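Local coordinates for 2OG-Fe dioxygenase family protein (Methylibium petroleiphilum, PDB 3PL0) that is probably an iron- and 2-oxoglutarate-dependent dioxygenase built on a cupin (double-stranded beta-helix) fold, with a substrate that is not known, at residues Asp41-Met46 with Gln205-Leu210; Pro48-Leu53 with His237-Val242. All coordinates share one frame; numbering follows the deposited sequence.

Interaction 1. Residues Asp41-Met46 with Gln205-Leu210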
loop_
_atom_site.group_PDB
_atom_site.type_symbol
_atom_site.label_atom_id
_atom_site.label_comp_id
_atom_site.label_asym_id
_atom_site.label_seq_id
_atom_site.Cartn_x
_atom_site.Cartn_y
_atom_site.Cartn_z
ATOM N N ASP A 41 13.105 5.579 13.631
ATOM C CA ASP A 41 14.396 5.837 12.973
ATOM C C ASP A 41 14.783 4.694 12.043
ATOM O O ASP A 41 15.384 4.920 10.990
ATOM C CB ASP A 41 15.514 6.099 13.998
ATOM C CG ASP A 41 15.362 7.452 14.712
ATOM O OD1 ASP A 41 14.456 8.242 14.354
ATOM O OD2 ASP A 41 16.149 7.726 15.643
ATOM N N ALA A 42 14.458 3.452 12.451
ATOM C CA ALA A 42 14.777 2.287 11.618
ATOM C C ALA A 42 13.913 2.278 10.355
ATOM O O ALA A 42 14.365 1.843 9.333
ATOM C CB ALA A 42 14.629 0.948 12.376
ATOM N N PHE A 43 12.667 2.725 10.438
ATOM C CA PHE A 43 11.831 2.866 9.237
ATOM C C PHE A 43 12.378 3.964 8.313
ATOM O O PHE A 43 12.346 3.818 7.095
ATOM C CB PHE A 43 10.360 3.129 9.597
ATOM C CG PHE A 43 9.677 1.928 10.093
ATOM C CD1 PHE A 43 9.272 0.934 9.203
ATOM C CD2 PHE A 43 9.476 1.749 11.441
ATOM C CE1 PHE A 43 8.691 -0.211 9.675
ATOM C CE2 PHE A 43 8.861 0.597 11.921
ATOM C CZ PHE A 43 8.472 -0.374 11.046
ATOM N N ASP A 44 12.925 5.026 8.905
ATOM C CA ASP A 44 13.471 6.126 8.101
ATOM C C ASP A 44 14.601 5.702 7.162
ATOM O O ASP A 44 14.812 6.345 6.141
ATOM C CB ASP A 44 13.893 7.306 8.961
ATOM C CG ASP A 44 12.694 8.117 9.494
ATOM O OD1 ASP A 44 11.571 8.019 8.947
ATOM O OD2 ASP A 44 12.876 8.815 10.502
HETATM N N MSE A 45 15.282 4.604 7.496
HETATM C CA MSE A 45 16.332 4.031 6.646
HETATM C C MSE A 45 15.853 3.712 5.234
HETATM O O MSE A 45 16.656 3.625 4.306
HETATM C CB MSE A 45 16.886 2.753 7.294
HETATM C CG MSE A 45 17.642 3.013 8.609
HETATM SE SE MSE A 45 19.198 4.200 8.403
HETATM C CE MSE A 45 20.210 3.156 7.103
HETATM N N MSE A 46 14.545 3.544 5.075
HETATM C CA MSE A 46 13.959 3.182 3.808
HETATM C C MSE A 46 13.722 4.387 2.927
HETATM O O MSE A 46 13.587 4.242 1.725
HETATM C CB MSE A 46 12.613 2.484 4.037
HETATM C CG MSE A 46 12.727 1.052 4.625
HETATM SE SE MSE A 46 10.975 0.342 5.189
HETATM C CE MSE A 46 10.071 0.966 3.710
ATOM N N GLN A 205 1.450 12.130 8.150
ATOM C CA GLN A 205 2.651 11.829 8.941
ATOM C C GLN A 205 3.307 10.563 8.428
ATOM O O GLN A 205 2.675 9.518 8.347
ATOM C CB GLN A 205 2.329 11.696 10.430
ATOM C CG GLN A 205 1.797 12.977 11.082
ATOM C CD GLN A 205 2.674 14.185 10.813
ATOM O OE1 GLN A 205 2.174 15.266 10.476
ATOM N NE2 GLN A 205 3.986 14.008 10.937
ATOM N N PRO A 206 4.597 10.641 8.073
ATOM C CA PRO A 206 5.230 9.435 7.587
ATOM C C PRO A 206 5.077 8.267 8.527
ATOM O O PRO A 206 5.081 8.443 9.738
ATOM C CB PRO A 206 6.684 9.841 7.460
ATOM C CG PRO A 206 6.617 11.282 7.112
ATOM C CD PRO A 206 5.480 11.816 7.918
ATOM N N TRP A 207 4.910 7.088 7.943
ATOM C CA TRP A 207 4.702 5.829 8.651
ATOM C C TRP A 207 3.319 5.740 9.275
ATOM O O TRP A 207 3.097 4.893 10.133
ATOM C CB TRP A 207 5.827 5.557 9.674
ATOM C CG TRP A 207 7.115 5.765 9.024
ATOM C CD1 TRP A 207 8.014 6.752 9.284
ATOM C CD2 TRP A 207 7.621 5.039 7.930
ATOM N NE1 TRP A 207 9.068 6.660 8.436
ATOM C CE2 TRP A 207 8.855 5.613 7.590
ATOM C CE3 TRP A 207 7.208 3.899 7.246
ATOM C CZ2 TRP A 207 9.627 5.126 6.576
ATOM C CZ3 TRP A 207 7.981 3.421 6.243
ATOM C CH2 TRP A 207 9.167 4.022 5.907
ATOM N N THR A 208 2.379 6.579 8.819
ATOM C CA THR A 208 0.997 6.300 9.062
ATOM C C THR A 208 0.614 5.165 8.105
ATOM O O THR A 208 0.973 5.205 6.923
ATOM C CB THR A 208 0.068 7.531 8.849
ATOM O OG1 THR A 208 0.538 8.638 9.646
ATOM C CG2 THR A 208 -1.384 7.149 9.248
ATOM N N VAL A 209 -0.080 4.150 8.624
ATOM C CA VAL A 209 -0.505 2.993 7.828
ATOM C C VAL A 209 -2.023 2.753 7.783
ATOM O O VAL A 209 -2.690 2.708 8.792
ATOM C CB VAL A 209 0.225 1.742 8.276
ATOM C CG1 VAL A 209 -0.082 0.617 7.320
ATOM C CG2 VAL A 209 1.722 2.043 8.325
ATOM N N LEU A 210 -2.553 2.582 6.569
ATOM C CA LEU A 210 -3.932 2.221 6.377
ATOM C C LEU A 210 -3.973 0.729 6.111
ATOM O O LEU A 210 -3.428 0.275 5.111
ATOM C CB LEU A 210 -4.521 2.977 5.177
ATOM C CG LEU A 210 -5.917 2.589 4.658
ATOM C CD1 LEU A 210 -6.940 2.810 5.752
ATOM C CD2 LEU A 210 -6.246 3.394 3.392
#
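Trp207 reaches from a type II beta turn, Gln205 to Thr208, to helix 40-44 and the residues that follow it, where it meets Phe43, Asp44 and Met46. The contact joins helix 40-44 to the turn that enters strand 209-213 of the double-stranded beta-helix. Chi1 of -48° sets CG of Trp207 opposite its own carbonyl carbon, beside the backbone N, and the ring reaches Phe43. Along the indole from CB and CG, NE1 comes first and donates to OD1 of Asp44 at 2.9 Å. The bond is fairly straight (160°) and lies close to the indole plane. Next, CE2 of Trp207 is 3.5 Å from CB of Phe43. That CB covers one face of the six-membered ring, 3.6 Å from its centroid, a CH-pi contact. The Phe43 ring itself leans obliquely past Trp207, with planes 43° apart. CZ2 of Trp207 then lies 3.1 Å from Phe43 O. Met46, a selenomethionine, comes in obliquely at the CH2 end, SE 5.2 Å from the ring centroid, a Met-aromatic contact. Val176 and Ile178 of strand 172-181 also touch the indole. A leucine here would probably leave Asp44 OD1 without its indole donor and open a gap facing Phe43 CB. At the tip, CH2 of Trp207 lies 3.9 Å from CE of Met46, near the ring plane.

Interaction 2. Residues Pro48-Leu53 with His237-Val242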
loop_
_atom_site.group_PDB
_atom_site.type_symbol
_atom_site.label_atom_id
_atom_site.label_comp_id
_atom_site.label_asym_id
_atom_site.label_seq_id
_atom_site.Cartn_x
_atom_site.Cartn_y
_atom_site.Cartn_z
ATOM N N PRO A 48 15.499 6.919 1.662
ATOM C CA PRO A 48 16.251 7.301 0.471
ATOM C C PRO A 48 15.923 6.520 -0.821
ATOM O O PRO A 48 16.209 7.037 -1.935
ATOM C CB PRO A 48 17.710 7.094 0.891
ATOM C CG PRO A 48 17.694 7.214 2.385
ATOM C CD PRO A 48 16.374 6.723 2.837
ATOM N N TYR A 49 15.315 5.337 -0.708
ATOM C CA TYR A 49 14.988 4.533 -1.882
ATOM C C TYR A 49 13.873 5.144 -2.693
ATOM O O TYR A 49 13.801 4.926 -3.881
ATOM C CB TYR A 49 14.680 3.070 -1.498
ATOM C CG TYR A 49 15.902 2.452 -0.866
ATOM C CD1 TYR A 49 16.958 2.021 -1.649
ATOM C CD2 TYR A 49 16.054 2.434 0.525
ATOM C CE1 TYR A 49 18.116 1.504 -1.066
ATOM C CE2 TYR A 49 17.187 1.936 1.118
ATOM C CZ TYR A 49 18.231 1.476 0.306
ATOM O OH TYR A 49 19.359 0.965 0.901
ATOM N N TRP A 50 13.022 5.949 -2.066
ATOM C CA TRP A 50 12.017 6.706 -2.820
ATOM C C TRP A 50 12.642 7.797 -3.743
ATOM O O TRP A 50 11.945 8.354 -4.550
ATOM C CB TRP A 50 10.937 7.304 -1.894
ATOM C CG TRP A 50 9.850 6.354 -1.685
ATOM C CD1 TRP A 50 8.651 6.370 -2.295
ATOM C CD2 TRP A 50 9.876 5.170 -0.876
ATOM N NE1 TRP A 50 7.905 5.281 -1.922
ATOM C CE2 TRP A 50 8.635 4.532 -1.043
ATOM C CE3 TRP A 50 10.811 4.615 0.011
ATOM C CZ2 TRP A 50 8.294 3.355 -0.373
ATOM C CZ3 TRP A 50 10.487 3.430 0.661
ATOM C CH2 TRP A 50 9.219 2.813 0.458
ATOM N N GLU A 51 13.946 8.066 -3.647
ATOM C CA GLU A 51 14.590 8.960 -4.621
ATOM C C GLU A 51 15.100 8.188 -5.853
ATOM O O GLU A 51 15.626 8.797 -6.787
ATOM C CB GLU A 51 15.752 9.721 -3.983
ATOM C CG GLU A 51 15.399 10.435 -2.718
ATOM C CD GLU A 51 14.298 11.462 -2.921
ATOM O OE1 GLU A 51 14.198 12.053 -4.032
ATOM O OE2 GLU A 51 13.510 11.660 -1.965
ATOM N N GLU A 52 14.932 6.863 -5.872
ATOM C CA GLU A 52 15.529 6.020 -6.912
ATOM C C GLU A 52 14.540 5.050 -7.516
ATOM O O GLU A 52 14.931 3.951 -7.931
ATOM C CB GLU A 52 16.652 5.202 -6.310
ATOM C CG GLU A 52 17.797 6.020 -5.728
ATOM C CD GLU A 52 18.903 5.116 -5.171
ATOM O OE1 GLU A 52 18.602 4.003 -4.660
ATOM O OE2 GLU A 52 20.085 5.513 -5.256
ATOM N N LEU A 53 13.256 5.408 -7.541
ATOM C CA LEU A 53 12.282 4.527 -8.142
ATOM C C LEU A 53 12.347 4.691 -9.665
ATOM O O LEU A 53 12.750 5.752 -10.161
ATOM C CB LEU A 53 10.875 4.784 -7.577
ATOM C CG LEU A 53 10.715 4.600 -6.076
ATOM C CD1 LEU A 53 9.302 5.074 -5.631
ATOM C CD2 LEU A 53 11.001 3.174 -5.614
ATOM N N HIS A 237 5.513 16.081 -4.902
ATOM C CA HIS A 237 5.199 14.664 -5.082
ATOM C C HIS A 237 4.643 14.021 -3.807
ATOM O O HIS A 237 4.663 14.615 -2.720
ATOM C CB HIS A 237 6.479 13.926 -5.478
ATOM C CG HIS A 237 7.587 14.095 -4.490
ATOM N ND1 HIS A 237 8.685 14.895 -4.729
ATOM C CD2 HIS A 237 7.746 13.599 -3.237
ATOM C CE1 HIS A 237 9.478 14.879 -3.671
ATOM N NE2 HIS A 237 8.926 14.110 -2.746
ATOM N N ARG A 238 4.137 12.806 -3.963
ATOM C CA ARG A 238 3.658 12.015 -2.823
ATOM C C ARG A 238 4.219 10.598 -2.963
ATOM O O ARG A 238 4.137 9.980 -4.044
ATOM C CB ARG A 238 2.136 12.005 -2.794
ATOM C CG ARG A 238 1.504 11.118 -1.727
ATOM C CD ARG A 238 0.035 11.433 -1.677
ATOM N NE ARG A 238 -0.701 10.691 -0.655
ATOM C CZ ARG A 238 -1.306 9.527 -0.841
ATOM N NH1 ARG A 238 -1.282 8.925 -2.001
ATOM N NH2 ARG A 238 -2.003 8.993 0.129
ATOM N N ASP A 239 4.699 10.085 -1.844
ATOM C CA ASP A 239 5.318 8.792 -1.704
ATOM C C ASP A 239 4.504 7.905 -0.810
ATOM O O ASP A 239 4.137 8.314 0.287
ATOM C CB ASP A 239 6.695 8.952 -1.033
ATOM C CG ASP A 239 7.676 9.771 -1.896
ATOM O OD1 ASP A 239 7.509 9.762 -3.117
ATOM O OD2 ASP A 239 8.607 10.383 -1.353
ATOM N N THR A 240 4.267 6.682 -1.286
ATOM C CA THR A 240 3.539 5.643 -0.575
ATOM C C THR A 240 4.225 4.285 -0.832
ATOM O O THR A 240 5.099 4.116 -1.754
ATOM C CB THR A 240 2.094 5.544 -1.067
ATOM O OG1 THR A 240 2.062 5.488 -2.501
ATOM C CG2 THR A 240 1.251 6.698 -0.594
ATOM N N LEU A 241 3.837 3.319 -0.012
ATOM C CA LEU A 241 4.194 1.918 -0.187
ATOM C C LEU A 241 2.944 1.095 -0.089
ATOM O O LEU A 241 2.316 1.114 0.965
ATOM C CB LEU A 241 5.121 1.479 0.925
ATOM C CG LEU A 241 5.508 -0.002 0.921
ATOM C CD1 LEU A 241 6.268 -0.421 -0.362
ATOM C CD2 LEU A 241 6.343 -0.265 2.166
ATOM N N VAL A 242 2.597 0.354 -1.141
ATOM C CA VAL A 242 1.445 -0.545 -1.099
ATOM C C VAL A 242 1.918 -1.990 -0.935
ATOM O O VAL A 242 2.759 -2.473 -1.713
ATOM C CB VAL A 242 0.572 -0.408 -2.354
ATOM C CG1 VAL A 242 -0.599 -1.456 -2.344
ATOM C CG2 VAL A 242 0.051 1.066 -2.475
#
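The indole of Trp50 offers its N-H edge to Thr240 O and, farther along, its CZ2 to Leu241 CB, while Asp239 CB comes in obliquely. Thr240 O lies near the ring plane and accepts from NE1 of Trp50 at 3.0 Å. The N-H...O angle is 145°. On the acceptor side the donor stands well above the carbonyl plane, 47° out of it, so the bond does not follow a lone pair. NE1 also has a weak second acceptor, Phe149 O on the adjoining strand 141-152. CZ2 of Trp50 touches CB of Leu241 at 3.9 Å. Here the two side chains cross at about a right angle. The carboxylate of Asp239 is turned 45° from the indole. Its CB is 3.5 Å from CD1 of Trp50, and the two side chains run past each other in opposite directions. The Asp239 carboxylate has its own partner: OD1 forms a salt bridge with Arg150, which also pairs with Glu51 OE1. That shared arginine probably offsets the nearness of the two acids; OE2 of Glu51 and OD2 of Asp239 are 5.1 Å apart. Ile178, Pro148 and Met114 also pack on the buried indole. The contact is a 3-10 turn laid against the antiparallel sheet of a cupin barrel, with a tryptophan N-H bonded to a strand carbonyl.

How the interactions relate
From the N terminus, the chain runs through helix 40-44 and, a few residues later, the 3-10 segment within 48-53. It then runs through the strands from 54-55 to 198-201, and helices 112-115 and 118-134, before the first closure. Interaction 1 closes first, at the turn leading into strand 209-213, 159 residues on. Interaction 2 closes at strand 237-246, after 184 residues. The segments alternate, so the two closures cross and neither nests inside the other. Together they lay one N-terminal stretch across the large antiparallel sheet, where strand 172-181 pairs with both 209-213 and 237-246. The contacts' centres are 12 Å apart, and they meet where Met46 CE packs 4.2 Å from Leu241 CD2.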